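Local coordinates for putative tetR family transcription regulator (Shewanella loihica, PDB 3PPB), which probably binds DNA through a helix-turn-helix motif and regulates transcription as a member of the TetR family, at residues T17-F22 and Q104-L109; Q55-L60 and P114-S119; E134-G139 and E151-N156. One frame throughout, in Å; residues are numbered along the deposited sequence. Where two conformers were deposited one is given.

From the N terminus the chain first lays down helix 10-24 and then the predicted helix-turn-helix, and helix 101-110 returns to close interaction 1. Interaction 2 opens inside that loop, on helix 53-74, and closes after it, at the turn leading into helix 118-128, so the two cross along the chain. They also touch in space, where Leu-57 and Leu-60 pack on Phe-106, and together they tie the predicted N-terminal DNA-binding region to the larger helical part. Interaction 3 follows in series, a short closure between helices 130-141 and 150-170, its centre about 27 Å from that of interaction 1. All three adjoin the second subunit.

Interaction 1 of 3, residues T17-F22 and Q104-L109; sequences TALQLF and QAFFQL. With EDO (1,2-ethanediol), chain F.
Leu-19 and Phe-106 carry the apolar part of this contact. One methyl of the leucine, CD1, reaches the root of the phenylalanine side chain, 3.8 Å from Phe-106 CB and close to CG and CD1 of the ring, which it meets obliquely. Phe-106 has CG anti to the backbone N (chi1 174°), which sets the root of the ring against Leu-19, while its far rim, at CE1, runs on to Leu-60. A lighter touch joins Leu-109 CD1 to the carbonyl oxygen of Phe-22, at 4.2 Å; that oxygen accepts a hydrogen bond from Tyr-110 OH.

On the far side of helix 101-110, away from residues 17-22, an ethanediol, probably from the crystallisation liquor, donates from O1 to Gln-108 O at 2.8 Å, and it is also bonded to Gln-108 O of the second subunit. Gln-108 NE2 binds Leu-162 O, so an alanine here would probably leave that carbonyl without its amide partner and weaken the tie to helix 150-170.

Leu-60 of helix 53-74 packs on both Phe-22 and Phe-106, so three helices meet at this buried junction between the predicted DNA-binding region and the rest of the TetR-like fold, with helix 32-39 lying against Phe-22 through Ile-35.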
loop_
_atom_site.group_PDB
_atom_site.type_symbol
_atom_site.label_atom_id
_atom_site.label_comp_id
_atom_site.label_asym_id
_atom_site.label_seq_id
_atom_site.Cartn_x
_atom_site.Cartn_y
_atom_site.Cartn_z
ATOM N N THR A 17 -17.755 -9.652 -12.350
ATOM C CA THR A 17 -18.104 -8.325 -12.885
ATOM C C THR A 17 -17.742 -7.266 -11.836
ATOM O O THR A 17 -17.176 -6.234 -12.206
ATOM C CB THR A 17 -19.587 -8.259 -13.318
ATOM O OG1 THR A 17 -19.809 -9.070 -14.480
ATOM C CG2 THR A 17 -20.044 -6.854 -13.611
ATOM N N ALA A 18 -18.069 -7.526 -10.539
ATOM C CA ALA A 18 -17.738 -6.639 -9.405
ATOM C C ALA A 18 -16.227 -6.409 -9.326
ATOM O O ALA A 18 -15.798 -5.267 -9.143
ATOM C CB ALA A 18 -18.248 -7.222 -8.087
ATOM N N LEU A 19 -15.425 -7.488 -9.491
ATOM C CA LEU A 19 -13.961 -7.407 -9.451
ATOM C C LEU A 19 -13.466 -6.424 -10.507
ATOM O O LEU A 19 -12.702 -5.517 -10.181
ATOM C CB LEU A 19 -13.316 -8.797 -9.644
ATOM C CG LEU A 19 -11.779 -8.831 -9.782
ATOM C CD1 LEU A 19 -11.085 -8.638 -8.431
ATOM C CD2 LEU A 19 -11.323 -10.127 -10.414
ATOM N N GLN A 20 -13.934 -6.584 -11.761
ATOM C CA GLN A 20 -13.584 -5.695 -12.864
ATOM C C GLN A 20 -13.948 -4.234 -12.547
ATOM O O GLN A 20 -13.109 -3.345 -12.692
ATOM C CB GLN A 20 -14.284 -6.138 -14.163
ATOM C CG GLN A 20 -13.767 -7.444 -14.746
ATOM N N LEU A 21 -15.184 -3.993 -12.100
ATOM C CA LEU A 21 -15.668 -2.634 -11.858
ATOM C C LEU A 21 -15.052 -1.974 -10.633
ATOM O O LEU A 21 -14.739 -0.786 -10.708
ATOM C CB LEU A 21 -17.198 -2.603 -11.763
ATOM C CG LEU A 21 -17.953 -2.912 -13.060
ATOM C CD1 LEU A 21 -19.397 -3.207 -12.782
ATOM C CD2 LEU A 21 -17.840 -1.757 -14.071
ATOM N N PHE A 22 -14.860 -2.718 -9.521
ATOM C CA PHE A 22 -14.236 -2.161 -8.313
ATOM C C PHE A 22 -12.789 -1.744 -8.597
ATOM O O PHE A 22 -12.272 -0.855 -7.927
ATOM C CB PHE A 22 -14.285 -3.147 -7.129
ATOM C CG PHE A 22 -15.645 -3.405 -6.521
ATOM C CD1 PHE A 22 -16.708 -2.537 -6.757
ATOM C CD2 PHE A 22 -15.855 -4.498 -5.690
ATOM C CE1 PHE A 22 -17.956 -2.765 -6.179
ATOM C CE2 PHE A 22 -17.100 -4.726 -5.109
ATOM C CZ PHE A 22 -18.152 -3.865 -5.368
ATOM N N GLN A 104 -4.477 -8.625 -8.782
ATOM C CA GLN A 104 -3.351 -7.944 -8.153
ATOM C C GLN A 104 -3.653 -6.431 -8.004
ATOM O O GLN A 104 -3.414 -5.867 -6.935
ATOM C CB GLN A 104 -2.038 -8.184 -8.920
ATOM C CG GLN A 104 -0.842 -7.390 -8.386
ATOM C CD GLN A 104 -0.574 -7.604 -6.910
ATOM O OE1 GLN A 104 -0.874 -8.658 -6.336
ATOM N NE2 GLN A 104 0.031 -6.614 -6.268
ATOM N N ALA A 105 -4.218 -5.795 -9.052
ATOM C CA ALA A 105 -4.615 -4.377 -8.981
ATOM C C ALA A 105 -5.653 -4.176 -7.842
ATOM O O ALA A 105 -5.587 -3.180 -7.133
ATOM C CB ALA A 105 -5.192 -3.926 -10.316
ATOM N N PHE A 106 -6.561 -5.168 -7.644
ATOM C CA PHE A 106 -7.572 -5.218 -6.582
ATOM C C PHE A 106 -6.873 -5.226 -5.217
ATOM O O PHE A 106 -7.312 -4.502 -4.326
ATOM C CB PHE A 106 -8.487 -6.460 -6.756
ATOM C CG PHE A 106 -9.468 -6.681 -5.627
ATOM C CD1 PHE A 106 -10.692 -6.023 -5.612
ATOM C CD2 PHE A 106 -9.158 -7.532 -4.565
ATOM C CE1 PHE A 106 -11.589 -6.201 -4.557
ATOM C CE2 PHE A 106 -10.057 -7.709 -3.508
ATOM C CZ PHE A 106 -11.278 -7.059 -3.524
ATOM N N PHE A 107 -5.763 -5.997 -5.057
ATOM C CA PHE A 107 -5.002 -5.999 -3.788
ATOM C C PHE A 107 -4.349 -4.637 -3.562
ATOM O O PHE A 107 -4.438 -4.068 -2.481
ATOM C CB PHE A 107 -3.919 -7.090 -3.764
ATOM C CG PHE A 107 -4.345 -8.514 -3.499
ATOM C CD1 PHE A 107 -5.561 -8.794 -2.871
ATOM C CD2 PHE A 107 -3.506 -9.571 -3.812
ATOM C CE1 PHE A 107 -5.936 -10.107 -2.599
ATOM C CE2 PHE A 107 -3.865 -10.884 -3.496
ATOM C CZ PHE A 107 -5.079 -11.143 -2.907
ATOM N N GLN A 108 -3.734 -4.097 -4.597
ATOM C CA GLN A 108 -3.062 -2.810 -4.514
ATOM C C GLN A 108 -4.085 -1.745 -4.063
ATOM O O GLN A 108 -3.804 -0.942 -3.187
ATOM C CB GLN A 108 -2.426 -2.507 -5.884
ATOM C CG GLN A 108 -1.151 -1.693 -5.859
ATOM C CD GLN A 108 -0.009 -2.244 -5.035
ATOM O OE1 GLN A 108 0.145 -1.886 -3.878
ATOM N NE2 GLN A 108 0.879 -3.040 -5.625
ATOM N N LEU A 109 -5.300 -1.816 -4.563
ATOM C CA LEU A 109 -6.300 -0.835 -4.168
ATOM C C LEU A 109 -6.951 -1.088 -2.804
ATOM O O LEU A 109 -7.297 -0.112 -2.137
ATOM C CB LEU A 109 -7.415 -0.777 -5.227
ATOM C CG LEU A 109 -7.060 -0.185 -6.582
ATOM C CD1 LEU A 109 -8.039 -0.666 -7.641
ATOM C CD2 LEU A 109 -7.038 1.341 -6.514
HETATM C C1 EDO F . -1.681 0.994 -1.470
HETATM O O1 EDO F . -1.251 0.057 -2.467
HETATM C C2 EDO F . -1.382 0.409 -0.094
HETATM O O2 EDO F . -2.140 1.102 0.909
#

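Interaction 2 of 3, residues Q55-L60 and P114-S119; sequences QLLEQL and PTVEQS. With EDO (1,2-ethanediol), chain I; EDO (1,2-ethanediol), chain E.
Where Leu-57 and Glu-58 of helix 53-74 meet residues 115-117, in the turn that leads into helix 118-128, the nearest CA atoms, of Glu-58 and Val-116, are 7.0 Å apart.

The apolar half belongs to Leu-57. With chi1 at 172°, its CG anti to the backbone N, it sends CD2 out toward the turn. That methyl lies 4.1 Å from Thr-115 CG2, the two side chains crossing at about a right angle, and 4.3 Å from Val-116 CG2. Tyr-110 packs against Thr-115 and Val-116, and Phe-106 against Leu-57, so this half continues into helix 101-110.

The polar half is made by Glu-58 and Glu-117, which run side by side and point the same way, their carboxylate planes 84° apart. Glu-58 extends beyond CG and brings OE2 to 3.7 Å from Glu-117 CG, while Glu-117 bends at chi2 and carries its own carboxylate off. An ethanediol sits between the segments: its O1 donates to Glu-58 OE2 at 2.7 Å and accepts from Glu-117 N at 2.9 Å, the latter bond fairly straight at 164°. Its C1 also rests on Leu-57 CD2. A second ethanediol shares a hydrogen bond with Thr-115 OG1.

Helix 53-74 and the turn thus have no direct hydrogen bond between these segments; a small diol links the N-cap residue of helix 118-128 to a carboxylate, but it is probably from the crystallisation liquor, so the bridge need not exist in solution. With Glu-58 OE2 and Glu-117 OE2 5.6 Å apart, some mutual repulsion is likely, though the bend of Glu-117 keeps the carboxylates from contact. The N-terminal end of helix 118-128 may partly offset their negative charge.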
loop_
_atom_site.group_PDB
_atom_site.type_symbol
_atom_site.label_atom_id
_atom_site.label_comp_id
_atom_site.label_asym_id
_atom_site.label_seq_id
_atom_site.Cartn_x
_atom_site.Cartn_y
_atom_site.Cartn_z
ATOM N N GLN A 55 -21.011 -6.085 1.563
ATOM C CA GLN A 55 -20.906 -7.545 1.697
ATOM C C GLN A 55 -20.311 -8.178 0.433
ATOM O O GLN A 55 -19.499 -9.096 0.546
ATOM C CB GLN A 55 -22.265 -8.163 2.030
ATOM C CG GLN A 55 -22.458 -8.252 3.539
ATOM C CD GLN A 55 -23.872 -8.569 3.934
ATOM O OE1 GLN A 55 -24.682 -7.675 4.203
ATOM N NE2 GLN A 55 -24.186 -9.854 4.022
ATOM N N LEU A 56 -20.692 -7.665 -0.766
ATOM C CA LEU A 56 -20.143 -8.135 -2.033
ATOM C C LEU A 56 -18.627 -7.868 -2.068
ATOM O O LEU A 56 -17.868 -8.771 -2.420
ATOM C CB LEU A 56 -20.868 -7.468 -3.218
ATOM C CG LEU A 56 -20.355 -7.708 -4.658
ATOM C CD1 LEU A 56 -20.132 -9.207 -4.969
ATOM C CD2 LEU A 56 -21.324 -7.085 -5.683
ATOM N N LEU A 57 -18.185 -6.658 -1.666
ATOM C CA LEU A 57 -16.754 -6.334 -1.614
ATOM C C LEU A 57 -16.018 -7.260 -0.624
ATOM O O LEU A 57 -14.923 -7.723 -0.927
ATOM C CB LEU A 57 -16.505 -4.852 -1.234
ATOM C CG LEU A 57 -15.027 -4.466 -0.967
ATOM C CD1 LEU A 57 -14.182 -4.656 -2.205
ATOM C CD2 LEU A 57 -14.897 -3.052 -0.410
ATOM N N GLU A 58 -16.620 -7.515 0.549
ATOM C CA GLU A 58 -16.010 -8.348 1.595
ATOM C C GLU A 58 -15.857 -9.806 1.131
ATOM O O GLU A 58 -14.802 -10.405 1.352
ATOM C CB GLU A 58 -16.838 -8.273 2.877
ATOM C CG GLU A 58 -16.727 -6.920 3.554
ATOM C CD GLU A 58 -17.645 -6.678 4.738
ATOM O OE1 GLU A 58 -18.459 -7.569 5.071
ATOM O OE2 GLU A 58 -17.537 -5.590 5.346
ATOM N N GLN A 59 -16.892 -10.346 0.453
ATOM C CA GLN A 59 -16.873 -11.719 -0.051
ATOM C C GLN A 59 -15.858 -11.849 -1.178
ATOM O O GLN A 59 -15.135 -12.846 -1.237
ATOM C CB GLN A 59 -18.277 -12.189 -0.511
ATOM C CG GLN A 59 -19.290 -12.386 0.636
ATOM C CD GLN A 59 -18.782 -13.284 1.744
ATOM O OE1 GLN A 59 -18.491 -14.467 1.535
ATOM N NE2 GLN A 59 -18.636 -12.732 2.943
ATOM N N LEU A 60 -15.789 -10.831 -2.055
ATOM C CA LEU A 60 -14.811 -10.801 -3.138
ATOM C C LEU A 60 -13.390 -10.770 -2.556
ATOM O O LEU A 60 -12.530 -11.562 -2.958
ATOM C CB LEU A 60 -15.067 -9.566 -4.022
ATOM C CG LEU A 60 -14.110 -9.349 -5.183
ATOM C CD1 LEU A 60 -14.134 -10.528 -6.169
ATOM C CD2 LEU A 60 -14.406 -8.033 -5.888
ATOM N N PRO A 114 -8.211 1.881 4.008
ATOM C CA PRO A 114 -9.299 2.034 4.988
ATOM C C PRO A 114 -10.680 1.620 4.448
ATOM O O PRO A 114 -11.644 1.656 5.213
ATOM C CB PRO A 114 -9.296 3.547 5.295
ATOM C CG PRO A 114 -8.006 4.085 4.735
ATOM C CD PRO A 114 -7.692 3.199 3.577
ATOM N N THR A 115 -10.792 1.235 3.152
ATOM C CA THR A 115 -12.078 0.877 2.525
ATOM C C THR A 115 -12.662 -0.417 3.123
ATOM O O THR A 115 -13.862 -0.453 3.427
ATOM C CB THR A 115 -11.945 0.761 0.976
ATOM O OG1 THR A 115 -11.205 1.868 0.467
ATOM C CG2 THR A 115 -13.288 0.693 0.271
ATOM N N VAL A 116 -11.836 -1.471 3.263
ATOM C CA VAL A 116 -12.316 -2.759 3.789
ATOM C C VAL A 116 -12.375 -2.681 5.313
ATOM O O VAL A 116 -11.443 -2.154 5.926
ATOM C CB VAL A 116 -11.469 -3.974 3.301
ATOM C CG1 VAL A 116 -12.061 -5.301 3.767
ATOM C CG2 VAL A 116 -11.321 -3.972 1.781
ATOM N N GLU A 117 -13.473 -3.213 5.917
ATOM C CA GLU A 117 -13.661 -3.311 7.366
ATOM C C GLU A 117 -12.448 -3.964 7.998
ATOM O O GLU A 117 -11.948 -4.954 7.446
ATOM C CB GLU A 117 -14.908 -4.147 7.693
ATOM C CG GLU A 117 -16.178 -3.339 7.885
ATOM C CD GLU A 117 -16.193 -2.336 9.021
ATOM O OE1 GLU A 117 -15.536 -2.573 10.061
ATOM O OE2 GLU A 117 -16.891 -1.309 8.868
ATOM N N GLN A 118 -11.947 -3.396 9.130
ATOM C CA GLN A 118 -10.768 -3.915 9.836
ATOM C C GLN A 118 -10.942 -5.391 10.206
ATOM O O GLN A 118 -9.985 -6.157 10.065
ATOM C CB GLN A 118 -10.445 -3.089 11.091
ATOM C CG GLN A 118 -8.982 -3.214 11.536
ATOM C CD GLN A 118 -8.624 -2.292 12.678
ATOM O OE1 GLN A 118 -8.950 -1.093 12.682
ATOM N NE2 GLN A 118 -7.906 -2.827 13.661
ATOM N N SER A 119 -12.160 -5.788 10.622
ATOM C CA SER A 119 -12.475 -7.168 11.002
ATOM C C SER A 119 -12.283 -8.141 9.821
ATOM O O SER A 119 -11.766 -9.244 10.031
ATOM C CB SER A 119 -13.896 -7.269 11.556
ATOM O OG SER A 119 -14.870 -6.811 10.635
HETATM C C1 EDO I . -15.983 -2.938 3.215
HETATM O O1 EDO I . -15.806 -3.779 4.358
HETATM C C2 EDO I . -17.128 -1.948 3.387
HETATM O O2 EDO I . -17.355 -1.550 4.747
HETATM C C1 EDO E . -12.427 5.966 -0.663
HETATM O O1 EDO E . -11.847 5.113 -1.651
HETATM C C2 EDO E . -13.441 5.219 0.206
HETATM O O2 EDO E . -12.821 4.278 1.092
#

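Interaction 3 of 3, residues E134-G139 and E151-N156; sequences ELIRQG and ELMQDN
Ile-136 meets the selenomethionine Met-153 in the close-packed part of this contact. The branch methyl CG2 of the isoleucine lies 3.7 Å from the selenium atom SE of Met-153 and 3.9 Å from its terminal CE, the two side chains crossing at a slant. A bend at chi3 (80°) turns the end of Met-153 so that SE and CE both lie along that methyl. The other arm, through CG1, brings CD1 to the backbone side of helix 150-170, 4.2 Å from Met-153 CB and from Gln-154 N. The three touching residues are buried, the side-chain contact is apolar, and no hydrogen bond joins the segments.

The outward side of helix 130-141 is different. Glu-134 gathers two neighbours of its own helix: Gln-138 NE2 donates to Glu-134 OE2 at 3.1 Å, with OE2 in the plane of the Gln-138 amide and using its anti lone pair, while Arg-137 NE forms a salt bridge with Glu-134 OE1, the hydrogen bond within it weak at 3.4 Å, OE1 lying in plane at the guanidinium edge. Arg-137 and Gln-138 are exposed, and the bridge, made by one of two deposited Arg-137 conformers, is to that extent doubtful.

In the conformer given, Gln-154 NE2 is hydrogen-bonded to Met-125 O of helix 118-128. Leu-135 packs on helix 82-99, and beyond helix 150-170 lies the second subunit, whose Gln-160 binds Asn-156 and whose His-171 binds Glu-151.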
loop_
_atom_site.group_PDB
_atom_site.type_symbol
_atom_site.label_atom_id
_atom_site.label_comp_id
_atom_site.label_asym_id
_atom_site.label_seq_id
_atom_site.Cartn_x
_atom_site.Cartn_y
_atom_site.Cartn_z
ATOM N N GLU A 134 2.931 -18.174 11.448
ATOM C CA GLU A 134 3.496 -19.429 11.932
ATOM C C GLU A 134 4.934 -19.604 11.422
ATOM O O GLU A 134 5.806 -20.018 12.192
ATOM C CB GLU A 134 2.618 -20.624 11.560
ATOM C CG GLU A 134 3.099 -21.969 12.117
ATOM C CD GLU A 134 3.511 -22.054 13.581
ATOM O OE1 GLU A 134 2.851 -21.417 14.439
ATOM O OE2 GLU A 134 4.484 -22.790 13.871
ATOM N N LEU A 135 5.192 -19.227 10.159
ATOM C CA LEU A 135 6.547 -19.295 9.606
ATOM C C LEU A 135 7.470 -18.296 10.294
ATOM O O LEU A 135 8.625 -18.639 10.565
ATOM C CB LEU A 135 6.555 -19.081 8.098
ATOM C CG LEU A 135 5.979 -20.257 7.292
ATOM C CD1 LEU A 135 5.773 -19.856 5.861
ATOM C CD2 LEU A 135 6.870 -21.502 7.391
ATOM N N ILE A 136 6.967 -17.082 10.620
ATOM C CA ILE A 136 7.764 -16.088 11.352
ATOM C C ILE A 136 8.123 -16.659 12.744
ATOM O O ILE A 136 9.297 -16.581 13.128
ATOM C CB ILE A 136 7.077 -14.699 11.452
ATOM C CG1 ILE A 136 6.806 -14.102 10.049
ATOM C CG2 ILE A 136 7.897 -13.746 12.330
ATOM C CD1 ILE A 136 5.751 -12.946 10.048
ATOM N N ARG A 137 7.134 -17.249 13.473
ATOM C CA ARG A 137 7.344 -17.861 14.795
ATOM C C ARG A 137 8.415 -18.949 14.714
ATOM O O ARG A 137 9.286 -19.026 15.586
ATOM C CB ARG A 137 6.034 -18.440 15.360
ATOM C CG ARG A 137 5.098 -17.394 15.939
ATOM C CD ARG A 137 3.933 -18.026 16.684
ATOM N NE ARG A 137 2.776 -18.258 15.818
ATOM C CZ ARG A 137 1.769 -17.403 15.659
ATOM N NH1 ARG A 137 1.760 -16.247 16.315
ATOM N NH2 ARG A 137 0.764 -17.697 14.847
ATOM N N GLN A 138 8.382 -19.771 13.642
ATOM C CA GLN A 138 9.380 -20.832 13.436
ATOM C C GLN A 138 10.775 -20.244 13.187
ATOM O O GLN A 138 11.751 -20.729 13.747
ATOM C CB GLN A 138 8.976 -21.746 12.293
ATOM C CG GLN A 138 7.868 -22.724 12.664
ATOM C CD GLN A 138 7.412 -23.537 11.483
ATOM O OE1 GLN A 138 8.200 -23.914 10.612
ATOM N NE2 GLN A 138 6.127 -23.846 11.444
ATOM N N GLY A 139 10.851 -19.170 12.413
ATOM C CA GLY A 139 12.106 -18.476 12.138
ATOM C C GLY A 139 12.691 -17.789 13.349
ATOM O O GLY A 139 13.913 -17.665 13.458
ATOM N N GLU A 151 2.554 -9.043 14.647
ATOM C CA GLU A 151 1.619 -8.361 13.754
ATOM C C GLU A 151 2.291 -7.262 12.917
ATOM O O GLU A 151 1.921 -7.061 11.765
ATOM C CB GLU A 151 0.410 -7.807 14.502
ATOM C CG GLU A 151 -0.747 -7.676 13.528
ATOM C CD GLU A 151 -1.999 -6.997 14.022
ATOM O OE1 GLU A 151 -2.445 -7.327 15.142
ATOM O OE2 GLU A 151 -2.581 -6.198 13.251
ATOM N N LEU A 152 3.283 -6.578 13.487
ATOM C CA LEU A 152 4.047 -5.552 12.777
ATOM C C LEU A 152 4.858 -6.241 11.680
ATOM O O LEU A 152 4.935 -5.745 10.564
ATOM C CB LEU A 152 4.967 -4.776 13.755
ATOM C CG LEU A 152 5.911 -3.720 13.144
ATOM C CD1 LEU A 152 5.166 -2.689 12.268
ATOM C CD2 LEU A 152 6.707 -3.031 14.214
HETATM N N MSE A 153 5.435 -7.404 11.991
HETATM C CA MSE A 153 6.214 -8.148 11.005
HETATM C C MSE A 153 5.302 -8.620 9.856
HETATM O O MSE A 153 5.721 -8.528 8.714
HETATM C CB MSE A 153 6.949 -9.317 11.681
HETATM C CG MSE A 153 7.991 -8.838 12.717
HETATM SE SE MSE A 153 8.935 -10.342 13.464
HETATM C CE MSE A 153 10.194 -10.653 12.066
ATOM N N GLN A 154 4.055 -9.104 10.148
ATOM C CA GLN A 154 3.170 -9.553 9.055
ATOM C C GLN A 154 2.748 -8.356 8.212
ATOM O O GLN A 154 2.755 -8.477 6.989
ATOM C CB GLN A 154 1.939 -10.361 9.522
ATOM C CG GLN A 154 1.235 -11.062 8.338
ATOM C CD GLN A 154 0.194 -12.118 8.660
ATOM O OE1 GLN A 154 0.124 -12.662 9.771
ATOM N NE2 GLN A 154 -0.610 -12.472 7.659
ATOM N N ASP A 155 2.438 -7.183 8.831
ATOM C CA ASP A 155 2.088 -5.986 8.051
ATOM C C ASP A 155 3.261 -5.602 7.183
ATOM O O ASP A 155 3.073 -5.173 6.044
ATOM C CB ASP A 155 1.705 -4.805 8.952
ATOM C CG ASP A 155 0.296 -4.856 9.507
ATOM O OD1 ASP A 155 -0.479 -5.735 9.076
ATOM O OD2 ASP A 155 -0.022 -4.027 10.386
ATOM N N ASN A 156 4.484 -5.742 7.729
ATOM C CA ASN A 156 5.686 -5.396 6.999
ATOM C C ASN A 156 5.830 -6.300 5.775
ATOM O O ASN A 156 6.115 -5.782 4.697
ATOM C CB ASN A 156 6.911 -5.444 7.905
ATOM C CG ASN A 156 8.159 -5.110 7.161
ATOM O OD1 ASN A 156 8.393 -3.961 6.749
ATOM N ND2 ASN A 156 8.873 -6.160 6.834
#